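Local coordinates for protein potential RNA-dependent RNA polymerase (Human picobirnavirus, PDB 5I62) that synthesises RNA on an RNA template, serving both transcription and genome replication of a small double-stranded RNA virus, at residues 21-26 against 181-186; 80-85 against 198-203; 204-209 against 302-307. All blocks are in the same frame, centred on the assembly; numbering follows the deposited sequence.

Overall arrangement
All three contacts meet on one mixed beta-sheet. Its strand 176-189 pairs antiparallel with strand 199-205 and parallel with strand 306-309. Interaction 1 packs helix 17-28 on the first of these strands. Interaction 2 fastens loop 80-85 to the start of strand 199-205. Interaction 3 joins the end of that strand to segment 302-307. The centre of interaction 1 lies about 12 Å from the centres of both others, which are about 19 Å apart. Gly185 N lies 2.7 Å from Val203 O, and Ala182 O lies 2.7 Å from Ala307 N. A separate antiparallel sheet, with strands 257-261 and 360-363, probably carries the palm active site, as in related polymerases; strand 306-309 lies between them in sequence.

Interaction 1: residues 21-26 against 181-186; sequences AYFSNV and AAVLGW
Tyr22, Phe23 and Val26 of helix 17-28 pack on Val183, Leu184 and Gly185 of strand 176-189, a buried contact of an N-terminal helix with a strand of the mixed sheet. The local axes approach to 9.8 Å and cross at 51°. Tyr22 adds a polar anchor. Its OH donates to the backbone O of Leu184 at 2.6 Å, with a C=O...donor angle of 118°. The acceptor lies at the edge of the phenol ring, near its plane. With CG anti to the backbone N (chi1 -177°), the Tyr22 ring extends from the helix and its OH can reach Leu184 O. The same Tyr22 OH comes within 3.1 Å of Gly185 CA, where there is no side chain to meet it. Val183 CG1 touches both aromatic rings, at 3.5 Å from Tyr22 CE2 and 3.8 Å from Phe23 CZ. The two rings also touch each other: Tyr22 CD2 sits above one face of Phe23, offset toward the rim. Val26 extends the apolar patch, with CG1 4.2 Å from Leu184 CD2. Around this patch, Phe147 meets the Tyr22 ring edge-to-face. Met205 of strand 199-205 touches Tyr22, and Asn309 of strand 306-309 touches Phe23.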
loop_
_atom_site.group_PDB
_atom_site.type_symbol
_atom_site.label_atom_id
_atom_site.label_comp_id
_atom_site.label_asym_id
_atom_site.label_seq_id
_atom_site.Cartn_x
_atom_site.Cartn_y
_atom_site.Cartn_z
ATOM N N ALA A 21 -24.089 11.804 -3.274
ATOM C CA ALA A 21 -24.096 10.943 -2.098
ATOM C C ALA A 21 -22.695 10.774 -1.538
ATOM O O ALA A 21 -22.500 10.773 -0.315
ATOM C CB ALA A 21 -24.667 9.579 -2.449
ATOM N N TYR A 22 -21.716 10.577 -2.424
ATOM C CA TYR A 22 -20.339 10.370 -1.985
ATOM C C TYR A 22 -19.891 11.493 -1.061
ATOM O O TYR A 22 -19.428 11.246 0.058
ATOM C CB TYR A 22 -19.407 10.260 -3.191
ATOM C CG TYR A 22 -17.973 9.978 -2.793
ATOM C CD1 TYR A 22 -17.521 8.672 -2.616
ATOM C CD2 TYR A 22 -17.084 11.019 -2.565
ATOM C CE1 TYR A 22 -16.209 8.416 -2.232
ATOM C CE2 TYR A 22 -15.776 10.768 -2.173
ATOM C CZ TYR A 22 -15.351 9.471 -2.020
ATOM O OH TYR A 22 -14.048 9.240 -1.642
ATOM N N PHE A 23 -20.026 12.741 -1.505
ATOM C CA PHE A 23 -19.513 13.839 -0.696
ATOM C C PHE A 23 -20.352 14.084 0.556
ATOM O O PHE A 23 -19.817 14.561 1.570
ATOM C CB PHE A 23 -19.382 15.102 -1.536
ATOM C CG PHE A 23 -18.139 15.122 -2.384
ATOM C CD1 PHE A 23 -16.889 14.996 -1.782
ATOM C CD2 PHE A 23 -18.204 15.234 -3.761
ATOM C CE1 PHE A 23 -15.720 15.019 -2.536
ATOM C CE2 PHE A 23 -17.034 15.250 -4.527
ATOM C CZ PHE A 23 -15.793 15.143 -3.903
ATOM N N SER A 24 -21.651 13.768 0.520
ATOM C CA SER A 24 -22.444 13.805 1.749
ATOM C C SER A 24 -21.863 12.859 2.784
ATOM O O SER A 24 -21.803 13.181 3.969
ATOM C CB SER A 24 -23.901 13.410 1.480
ATOM O OG SER A 24 -24.493 14.293 0.553
ATOM N N ASN A 25 -21.487 11.659 2.351
ATOM C CA ASN A 25 -20.887 10.705 3.268
ATOM C C ASN A 25 -19.518 11.184 3.752
ATOM O O ASN A 25 -19.154 10.964 4.917
ATOM C CB ASN A 25 -20.789 9.337 2.606
ATOM C CG ASN A 25 -20.204 8.293 3.527
ATOM O OD1 ASN A 25 -19.125 7.750 3.259
ATOM N ND2 ASN A 25 -20.883 8.030 4.639
ATOM N N VAL A 26 -18.751 11.853 2.885
ATOM C CA VAL A 26 -17.486 12.451 3.330
ATOM C C VAL A 26 -17.739 13.459 4.451
ATOM O O VAL A 26 -17.039 13.479 5.470
ATOM C CB VAL A 26 -16.739 13.107 2.155
ATOM C CG1 VAL A 26 -15.561 13.948 2.692
ATOM C CG2 VAL A 26 -16.240 12.048 1.154
ATOM N N ALA A 181 -9.358 16.893 -11.053
ATOM C CA ALA A 181 -9.134 16.948 -9.619
ATOM C C ALA A 181 -9.211 15.540 -9.043
ATOM O O ALA A 181 -10.111 14.768 -9.387
ATOM C CB ALA A 181 -10.151 17.867 -8.926
ATOM N N ALA A 182 -8.279 15.221 -8.146
ATOM C CA ALA A 182 -8.449 14.039 -7.317
ATOM C C ALA A 182 -9.675 14.226 -6.432
ATOM O O ALA A 182 -10.060 15.346 -6.095
ATOM C CB ALA A 182 -7.217 13.784 -6.442
ATOM N N VAL A 183 -10.291 13.122 -6.056
ATOM C CA VAL A 183 -11.405 13.148 -5.116
ATOM C C VAL A 183 -10.929 12.579 -3.790
ATOM O O VAL A 183 -10.269 11.535 -3.760
ATOM C CB VAL A 183 -12.606 12.360 -5.663
ATOM C CG1 VAL A 183 -13.634 12.111 -4.566
ATOM C CG2 VAL A 183 -13.239 13.117 -6.847
ATOM N N LEU A 184 -11.278 13.258 -2.689
ATOM C CA LEU A 184 -10.891 12.818 -1.350
ATOM C C LEU A 184 -11.579 11.501 -1.021
ATOM O O LEU A 184 -12.809 11.450 -0.897
ATOM C CB LEU A 184 -11.242 13.869 -0.302
ATOM C CG LEU A 184 -10.860 13.477 1.140
ATOM C CD1 LEU A 184 -9.340 13.378 1.318
ATOM C CD2 LEU A 184 -11.449 14.422 2.180
ATOM N N GLY A 185 -10.785 10.437 -0.888
ATOM C CA GLY A 185 -11.250 9.149 -0.430
ATOM C C GLY A 185 -10.711 8.798 0.954
ATOM O O GLY A 185 -9.995 9.563 1.601
ATOM N N TRP A 186 -11.071 7.600 1.401
ATOM C CA TRP A 186 -10.826 7.218 2.783
ATOM C C TRP A 186 -10.578 5.722 2.875
ATOM O O TRP A 186 -11.191 4.938 2.157
ATOM C CB TRP A 186 -12.005 7.623 3.677
ATOM C CG TRP A 186 -11.881 7.162 5.112
ATOM C CD1 TRP A 186 -11.332 7.857 6.147
ATOM C CD2 TRP A 186 -12.349 5.926 5.659
ATOM N NE1 TRP A 186 -11.411 7.121 7.306
ATOM C CE2 TRP A 186 -12.037 5.934 7.035
ATOM C CE3 TRP A 186 -13.004 4.815 5.120
ATOM C CZ2 TRP A 186 -12.359 4.872 7.879
ATOM C CZ3 TRP A 186 -13.325 3.758 5.963
ATOM C CH2 TRP A 186 -13.005 3.798 7.326
#

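Interaction 2: residues 80-85 against 198-203; sequences SVMLPL and VKQRVV
Gln200 grips the backbone of Val81 and Leu83 with its side-chain amide, tying the irregular loop between helices 63-73 and 89-97 to the start of strand 199-205. The two gripped atoms flank Met82, as the bonds of a parallel strand would. Gln200 NE2 donates to Val81 O at 2.8 Å, and the bond is straight (179°), with the acceptor in the amide plane. Gln200 OE1 accepts from Leu83 N at 2.8 Å, also nearly straight (176°), but this donor sits above the amide carbonyl plane. Gln200 NE2 gives a second bond to Val198 O at 3.0 Å within its own segment, and OE1 takes another from Trp186 NE1. Four bonds thus fix the rotation of the amide. A bend at chi2 (-70°) turns the Gln200 amide so that NE2 can reach Val198 O. The tight part is completed by the buried valines: Val198 CG1 lies 3.5 Å from Val81 O, and its CG2 lies 3.9 Å from Val81 CB. At the more open margin, the partly exposed Leu83 side chain lies across Gln200, with Leu83 CG touching Gln200 CD at 3.6 Å. Behind the contact, Met82 leans on Trp186 of strand 176-189 and on Asn25 of helix 17-28, while Asp91 of helix 89-97 touches Gln200.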
loop_
_atom_site.group_PDB
_atom_site.type_symbol
_atom_site.label_atom_id
_atom_site.label_comp_id
_atom_site.label_asym_id
_atom_site.label_seq_id
_atom_site.Cartn_x
_atom_site.Cartn_y
_atom_site.Cartn_z
ATOM N N SER A 80 -13.856 0.431 10.715
ATOM C CA SER A 80 -14.886 1.042 9.894
ATOM C C SER A 80 -15.182 2.485 10.261
ATOM O O SER A 80 -15.902 3.161 9.519
ATOM C CB SER A 80 -16.163 0.221 10.004
ATOM O OG SER A 80 -16.609 0.226 11.349
ATOM N N VAL A 81 -14.693 2.960 11.401
ATOM C CA VAL A 81 -15.117 4.269 11.889
ATOM C C VAL A 81 -14.409 5.339 11.072
ATOM O O VAL A 81 -13.196 5.543 11.197
ATOM C CB VAL A 81 -14.864 4.441 13.392
ATOM C CG1 VAL A 81 -15.271 5.842 13.837
ATOM C CG2 VAL A 81 -15.633 3.384 14.179
ATOM N N MET A 82 -15.174 6.027 10.244
ATOM C CA MET A 82 -14.684 7.095 9.393
ATOM C C MET A 82 -15.111 8.444 9.973
ATOM O O MET A 82 -16.309 8.719 10.104
ATOM C CB MET A 82 -15.223 6.887 7.976
ATOM C CG MET A 82 -14.975 8.026 7.039
ATOM S SD MET A 82 -15.862 7.753 5.473
ATOM C CE MET A 82 -15.164 9.079 4.523
ATOM N N LEU A 83 -14.139 9.285 10.311
ATOM C CA LEU A 83 -14.450 10.558 10.927
ATOM C C LEU A 83 -15.062 11.515 9.905
ATOM O O LEU A 83 -14.825 11.384 8.702
ATOM C CB LEU A 83 -13.200 11.182 11.534
ATOM C CG LEU A 83 -12.503 10.465 12.701
ATOM C CD1 LEU A 83 -11.323 11.278 13.190
ATOM C CD2 LEU A 83 -13.479 10.208 13.839
ATOM N N PRO A 84 -15.852 12.487 10.357
ATOM C CA PRO A 84 -16.378 13.510 9.441
ATOM C C PRO A 84 -15.248 14.329 8.846
ATOM O O PRO A 84 -14.161 14.433 9.416
ATOM C CB PRO A 84 -17.264 14.394 10.329
ATOM C CG PRO A 84 -17.478 13.633 11.589
ATOM C CD PRO A 84 -16.365 12.632 11.736
ATOM N N LEU A 85 -15.544 14.941 7.699
ATOM C CA LEU A 85 -14.581 15.795 7.008
ATOM C C LEU A 85 -14.011 16.870 7.929
ATOM O O LEU A 85 -12.806 17.153 7.913
ATOM C CB LEU A 85 -15.247 16.441 5.788
ATOM C CG LEU A 85 -14.374 17.436 5.021
ATOM C CD1 LEU A 85 -13.148 16.734 4.387
ATOM C CD2 LEU A 85 -15.184 18.181 3.973
ATOM N N VAL A 198 -9.266 4.260 15.204
ATOM C CA VAL A 198 -9.149 3.917 13.792
ATOM C C VAL A 198 -8.306 4.964 13.082
ATOM O O VAL A 198 -8.567 6.169 13.200
ATOM C CB VAL A 198 -10.541 3.792 13.144
ATOM C CG1 VAL A 198 -10.407 3.499 11.654
ATOM C CG2 VAL A 198 -11.358 2.719 13.840
ATOM N N LYS A 199 -7.284 4.500 12.350
ATOM C CA LYS A 199 -6.429 5.352 11.530
ATOM C C LYS A 199 -7.219 5.865 10.339
ATOM O O LYS A 199 -7.815 5.072 9.609
ATOM C CB LYS A 199 -5.222 4.575 10.999
ATOM C CG LYS A 199 -4.109 4.228 11.970
ATOM C CD LYS A 199 -3.914 5.297 13.016
ATOM C CE LYS A 199 -4.518 4.832 14.328
ATOM N NZ LYS A 199 -4.673 5.914 15.346
ATOM N N GLN A 200 -7.173 7.178 10.103
ATOM C CA GLN A 200 -7.968 7.813 9.051
ATOM C C GLN A 200 -7.077 8.073 7.837
ATOM O O GLN A 200 -6.523 9.156 7.659
ATOM C CB GLN A 200 -8.612 9.094 9.578
ATOM C CG GLN A 200 -9.407 8.912 10.874
ATOM C CD GLN A 200 -10.681 8.122 10.659
ATOM O OE1 GLN A 200 -11.500 8.469 9.803
ATOM N NE2 GLN A 200 -10.872 7.068 11.455
ATOM N N ARG A 201 -6.973 7.068 6.966
ATOM C CA ARG A 201 -6.099 7.196 5.802
ATOM C C ARG A 201 -6.749 8.073 4.729
ATOM O O ARG A 201 -7.939 7.945 4.443
ATOM C CB ARG A 201 -5.764 5.824 5.221
ATOM C CG ARG A 201 -4.863 4.946 6.090
ATOM C CD ARG A 201 -4.367 3.712 5.303
ATOM N NE ARG A 201 -4.215 3.999 3.873
ATOM C CZ ARG A 201 -4.661 3.218 2.889
ATOM N NH1 ARG A 201 -5.266 2.069 3.170
ATOM N NH2 ARG A 201 -4.490 3.578 1.624
ATOM N N VAL A 202 -5.964 8.965 4.134
ATOM C CA VAL A 202 -6.412 9.765 3.008
ATOM C C VAL A 202 -6.081 9.016 1.727
ATOM O O VAL A 202 -4.960 8.526 1.558
ATOM C CB VAL A 202 -5.760 11.156 3.022
ATOM C CG1 VAL A 202 -6.051 11.890 1.727
ATOM C CG2 VAL A 202 -6.235 11.960 4.215
ATOM N N VAL A 203 -7.068 8.891 0.839
ATOM C CA VAL A 203 -6.861 8.351 -0.498
ATOM C C VAL A 203 -7.091 9.473 -1.500
ATOM O O VAL A 203 -8.112 10.165 -1.431
ATOM C CB VAL A 203 -7.796 7.161 -0.797
ATOM C CG1 VAL A 203 -7.532 6.627 -2.211
ATOM C CG2 VAL A 203 -7.597 6.066 0.224
#

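Interaction 3: residues 204-209 against 302-307; sequences WMFPFA and YAIPLA
Trp204 presents one face of its indole to Leu306 and an edge to the backbone of Ile304. Leu306 CD1 lies 4.2 Å from the centroid of the Trp204 six-membered ring, 17° off the normal, which makes a CH-pi contact. Leu306 CB approaches Trp204 CZ3 at 3.8 Å, and the two side chains cross at about a right angle. At the edge, near the ring plane, Ile304 O comes within 3.7 Å of Trp204 CZ3. That oxygen is hydrogen-bonded to His318, whose ring also meets the indole, as does that of Tyr95. The Phe206 ring has the carbonyl carbon of Trp204 in plane at its edge.

Ile304 is the wedge among these groups. Its CG2 branch lies 4.0 Å from Phe206 CZ and 4.1 Å from Trp204 CE3. The longer branch runs extended, with CG1 anti to the backbone N (chi1 -169°). Ile304 CD1 reaches the ring of Pro207, 3.5 Å from Pro207 CD. Pro207 is the N-cap residue of helix 208-228, so Ile304 packs just where strand 199-205 gives way to that helix. The touching residues are all buried, and the side-chain contacts between the segments are apolar.

Strands 199-205 and 306-309 flank strand 176-189. Ala182 of that central strand touches both Trp204 and Leu306. The sheet is built mainly from strands that precede strand 257-261 in sequence, with 306-309 and 312-314 joining from after it, which is consistent with the fingers subdomain of a viral RNA-dependent RNA polymerase.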
loop_
_atom_site.group_PDB
_atom_site.type_symbol
_atom_site.label_atom_id
_atom_site.label_comp_id
_atom_site.label_asym_id
_atom_site.label_seq_id
_atom_site.Cartn_x
_atom_site.Cartn_y
_atom_site.Cartn_z
ATOM N N TRP A 204 -6.146 9.651 -2.421
ATOM C CA TRP A 204 -6.310 10.551 -3.556
ATOM C C TRP A 204 -6.853 9.728 -4.724
ATOM O O TRP A 204 -6.112 8.994 -5.376
ATOM C CB TRP A 204 -4.991 11.227 -3.914
ATOM C CG TRP A 204 -4.488 12.202 -2.883
ATOM C CD1 TRP A 204 -4.111 11.928 -1.595
ATOM C CD2 TRP A 204 -4.337 13.615 -3.052
ATOM N NE1 TRP A 204 -3.719 13.086 -0.961
ATOM C CE2 TRP A 204 -3.864 14.137 -1.828
ATOM C CE3 TRP A 204 -4.567 14.493 -4.118
ATOM C CZ2 TRP A 204 -3.605 15.492 -1.646
ATOM C CZ3 TRP A 204 -4.303 15.835 -3.939
ATOM C CH2 TRP A 204 -3.838 16.327 -2.707
ATOM N N MET A 205 -8.156 9.832 -4.982
ATOM C CA MET A 205 -8.795 9.058 -6.050
ATOM C C MET A 205 -8.625 9.846 -7.347
ATOM O O MET A 205 -9.258 10.884 -7.541
ATOM C CB MET A 205 -10.265 8.804 -5.723
ATOM C CG MET A 205 -10.479 7.882 -4.528
ATOM S SD MET A 205 -12.230 7.839 -4.054
ATOM C CE MET A 205 -12.162 6.666 -2.733
ATOM N N PHE A 206 -7.740 9.366 -8.225
ATOM C CA PHE A 206 -7.281 10.124 -9.382
ATOM C C PHE A 206 -8.254 10.007 -10.547
ATOM O O PHE A 206 -8.929 8.994 -10.688
ATOM C CB PHE A 206 -5.913 9.626 -9.841
ATOM C CG PHE A 206 -4.755 10.337 -9.208
ATOM C CD1 PHE A 206 -4.671 10.463 -7.836
ATOM C CD2 PHE A 206 -3.752 10.881 -9.983
ATOM C CE1 PHE A 206 -3.601 11.104 -7.234
ATOM C CE2 PHE A 206 -2.667 11.528 -9.393
ATOM C CZ PHE A 206 -2.602 11.642 -8.011
ATOM N N PRO A 207 -8.301 11.026 -11.410
ATOM C CA PRO A 207 -9.034 10.899 -12.675
ATOM C C PRO A 207 -8.489 9.747 -13.500
ATOM O O PRO A 207 -7.277 9.546 -13.592
ATOM C CB PRO A 207 -8.787 12.244 -13.377
ATOM C CG PRO A 207 -8.392 13.191 -12.287
ATOM C CD PRO A 207 -7.622 12.333 -11.297
ATOM N N PHE A 208 -9.413 9.002 -14.103
ATOM C CA PHE A 208 -9.078 7.914 -15.017
ATOM C C PHE A 208 -8.040 8.358 -16.053
ATOM O O PHE A 208 -7.054 7.656 -16.295
ATOM C CB PHE A 208 -10.383 7.439 -15.692
ATOM C CG PHE A 208 -10.294 6.105 -16.410
ATOM C CD1 PHE A 208 -9.255 5.218 -16.189
ATOM C CD2 PHE A 208 -11.297 5.738 -17.326
ATOM C CE1 PHE A 208 -9.203 3.999 -16.855
ATOM C CE2 PHE A 208 -11.239 4.530 -17.998
ATOM C CZ PHE A 208 -10.188 3.657 -17.767
ATOM N N ALA A 209 -8.247 9.531 -16.671
ATOM C CA ALA A 209 -7.329 10.000 -17.711
ATOM C C ALA A 209 -5.904 10.161 -17.177
ATOM O O ALA A 209 -4.931 9.806 -17.860
ATOM C CB ALA A 209 -7.825 11.319 -18.315
ATOM N N TYR A 302 1.941 15.191 -7.912
ATOM C CA TYR A 302 2.442 16.078 -6.867
ATOM C C TYR A 302 1.798 17.460 -6.887
ATOM O O TYR A 302 2.154 18.312 -6.065
ATOM C CB TYR A 302 3.965 16.221 -6.992
ATOM C CG TYR A 302 4.665 14.876 -6.977
ATOM C CD1 TYR A 302 4.652 14.095 -5.833
ATOM C CD2 TYR A 302 5.307 14.375 -8.114
ATOM C CE1 TYR A 302 5.268 12.843 -5.805
ATOM C CE2 TYR A 302 5.934 13.120 -8.090
ATOM C CZ TYR A 302 5.900 12.366 -6.924
ATOM O OH TYR A 302 6.508 11.127 -6.843
ATOM N N ALA A 303 0.871 17.712 -7.814
ATOM C CA ALA A 303 0.271 19.036 -7.941
ATOM C C ALA A 303 -1.224 19.024 -8.251
ATOM O O ALA A 303 -1.818 20.101 -8.331
ATOM C CB ALA A 303 0.998 19.847 -9.026
ATOM N N ILE A 304 -1.842 17.860 -8.434
ATOM C CA ILE A 304 -3.239 17.812 -8.905
ATOM C C ILE A 304 -4.156 18.439 -7.863
ATOM O O ILE A 304 -3.926 18.261 -6.651
ATOM C CB ILE A 304 -3.654 16.358 -9.217
ATOM C CG1 ILE A 304 -5.003 16.301 -9.968
ATOM C CG2 ILE A 304 -3.679 15.502 -7.940
ATOM C CD1 ILE A 304 -5.325 14.919 -10.500
ATOM N N PRO A 305 -5.165 19.232 -8.256
ATOM C CA PRO A 305 -6.100 19.771 -7.263
ATOM C C PRO A 305 -6.832 18.641 -6.553
ATOM O O PRO A 305 -6.881 17.509 -7.032
ATOM C CB PRO A 305 -7.065 20.632 -8.102
ATOM C CG PRO A 305 -6.261 20.979 -9.355
ATOM C CD PRO A 305 -5.451 19.742 -9.618
ATOM N N LEU A 306 -7.401 18.963 -5.393
ATOM C CA LEU A 306 -8.147 18.007 -4.579
ATOM C C LEU A 306 -9.574 18.485 -4.357
ATOM O O LEU A 306 -9.786 19.525 -3.729
ATOM C CB LEU A 306 -7.477 17.810 -3.222
ATOM C CG LEU A 306 -8.192 16.858 -2.269
ATOM C CD1 LEU A 306 -8.217 15.405 -2.805
ATOM C CD2 LEU A 306 -7.522 16.920 -0.896
ATOM N N ALA A 307 -10.548 17.697 -4.826
ATOM C CA ALA A 307 -11.964 17.938 -4.540
ATOM C C ALA A 307 -12.298 17.208 -3.240
ATOM O O ALA A 307 -12.374 15.982 -3.206
ATOM C CB ALA A 307 -12.843 17.465 -5.692
#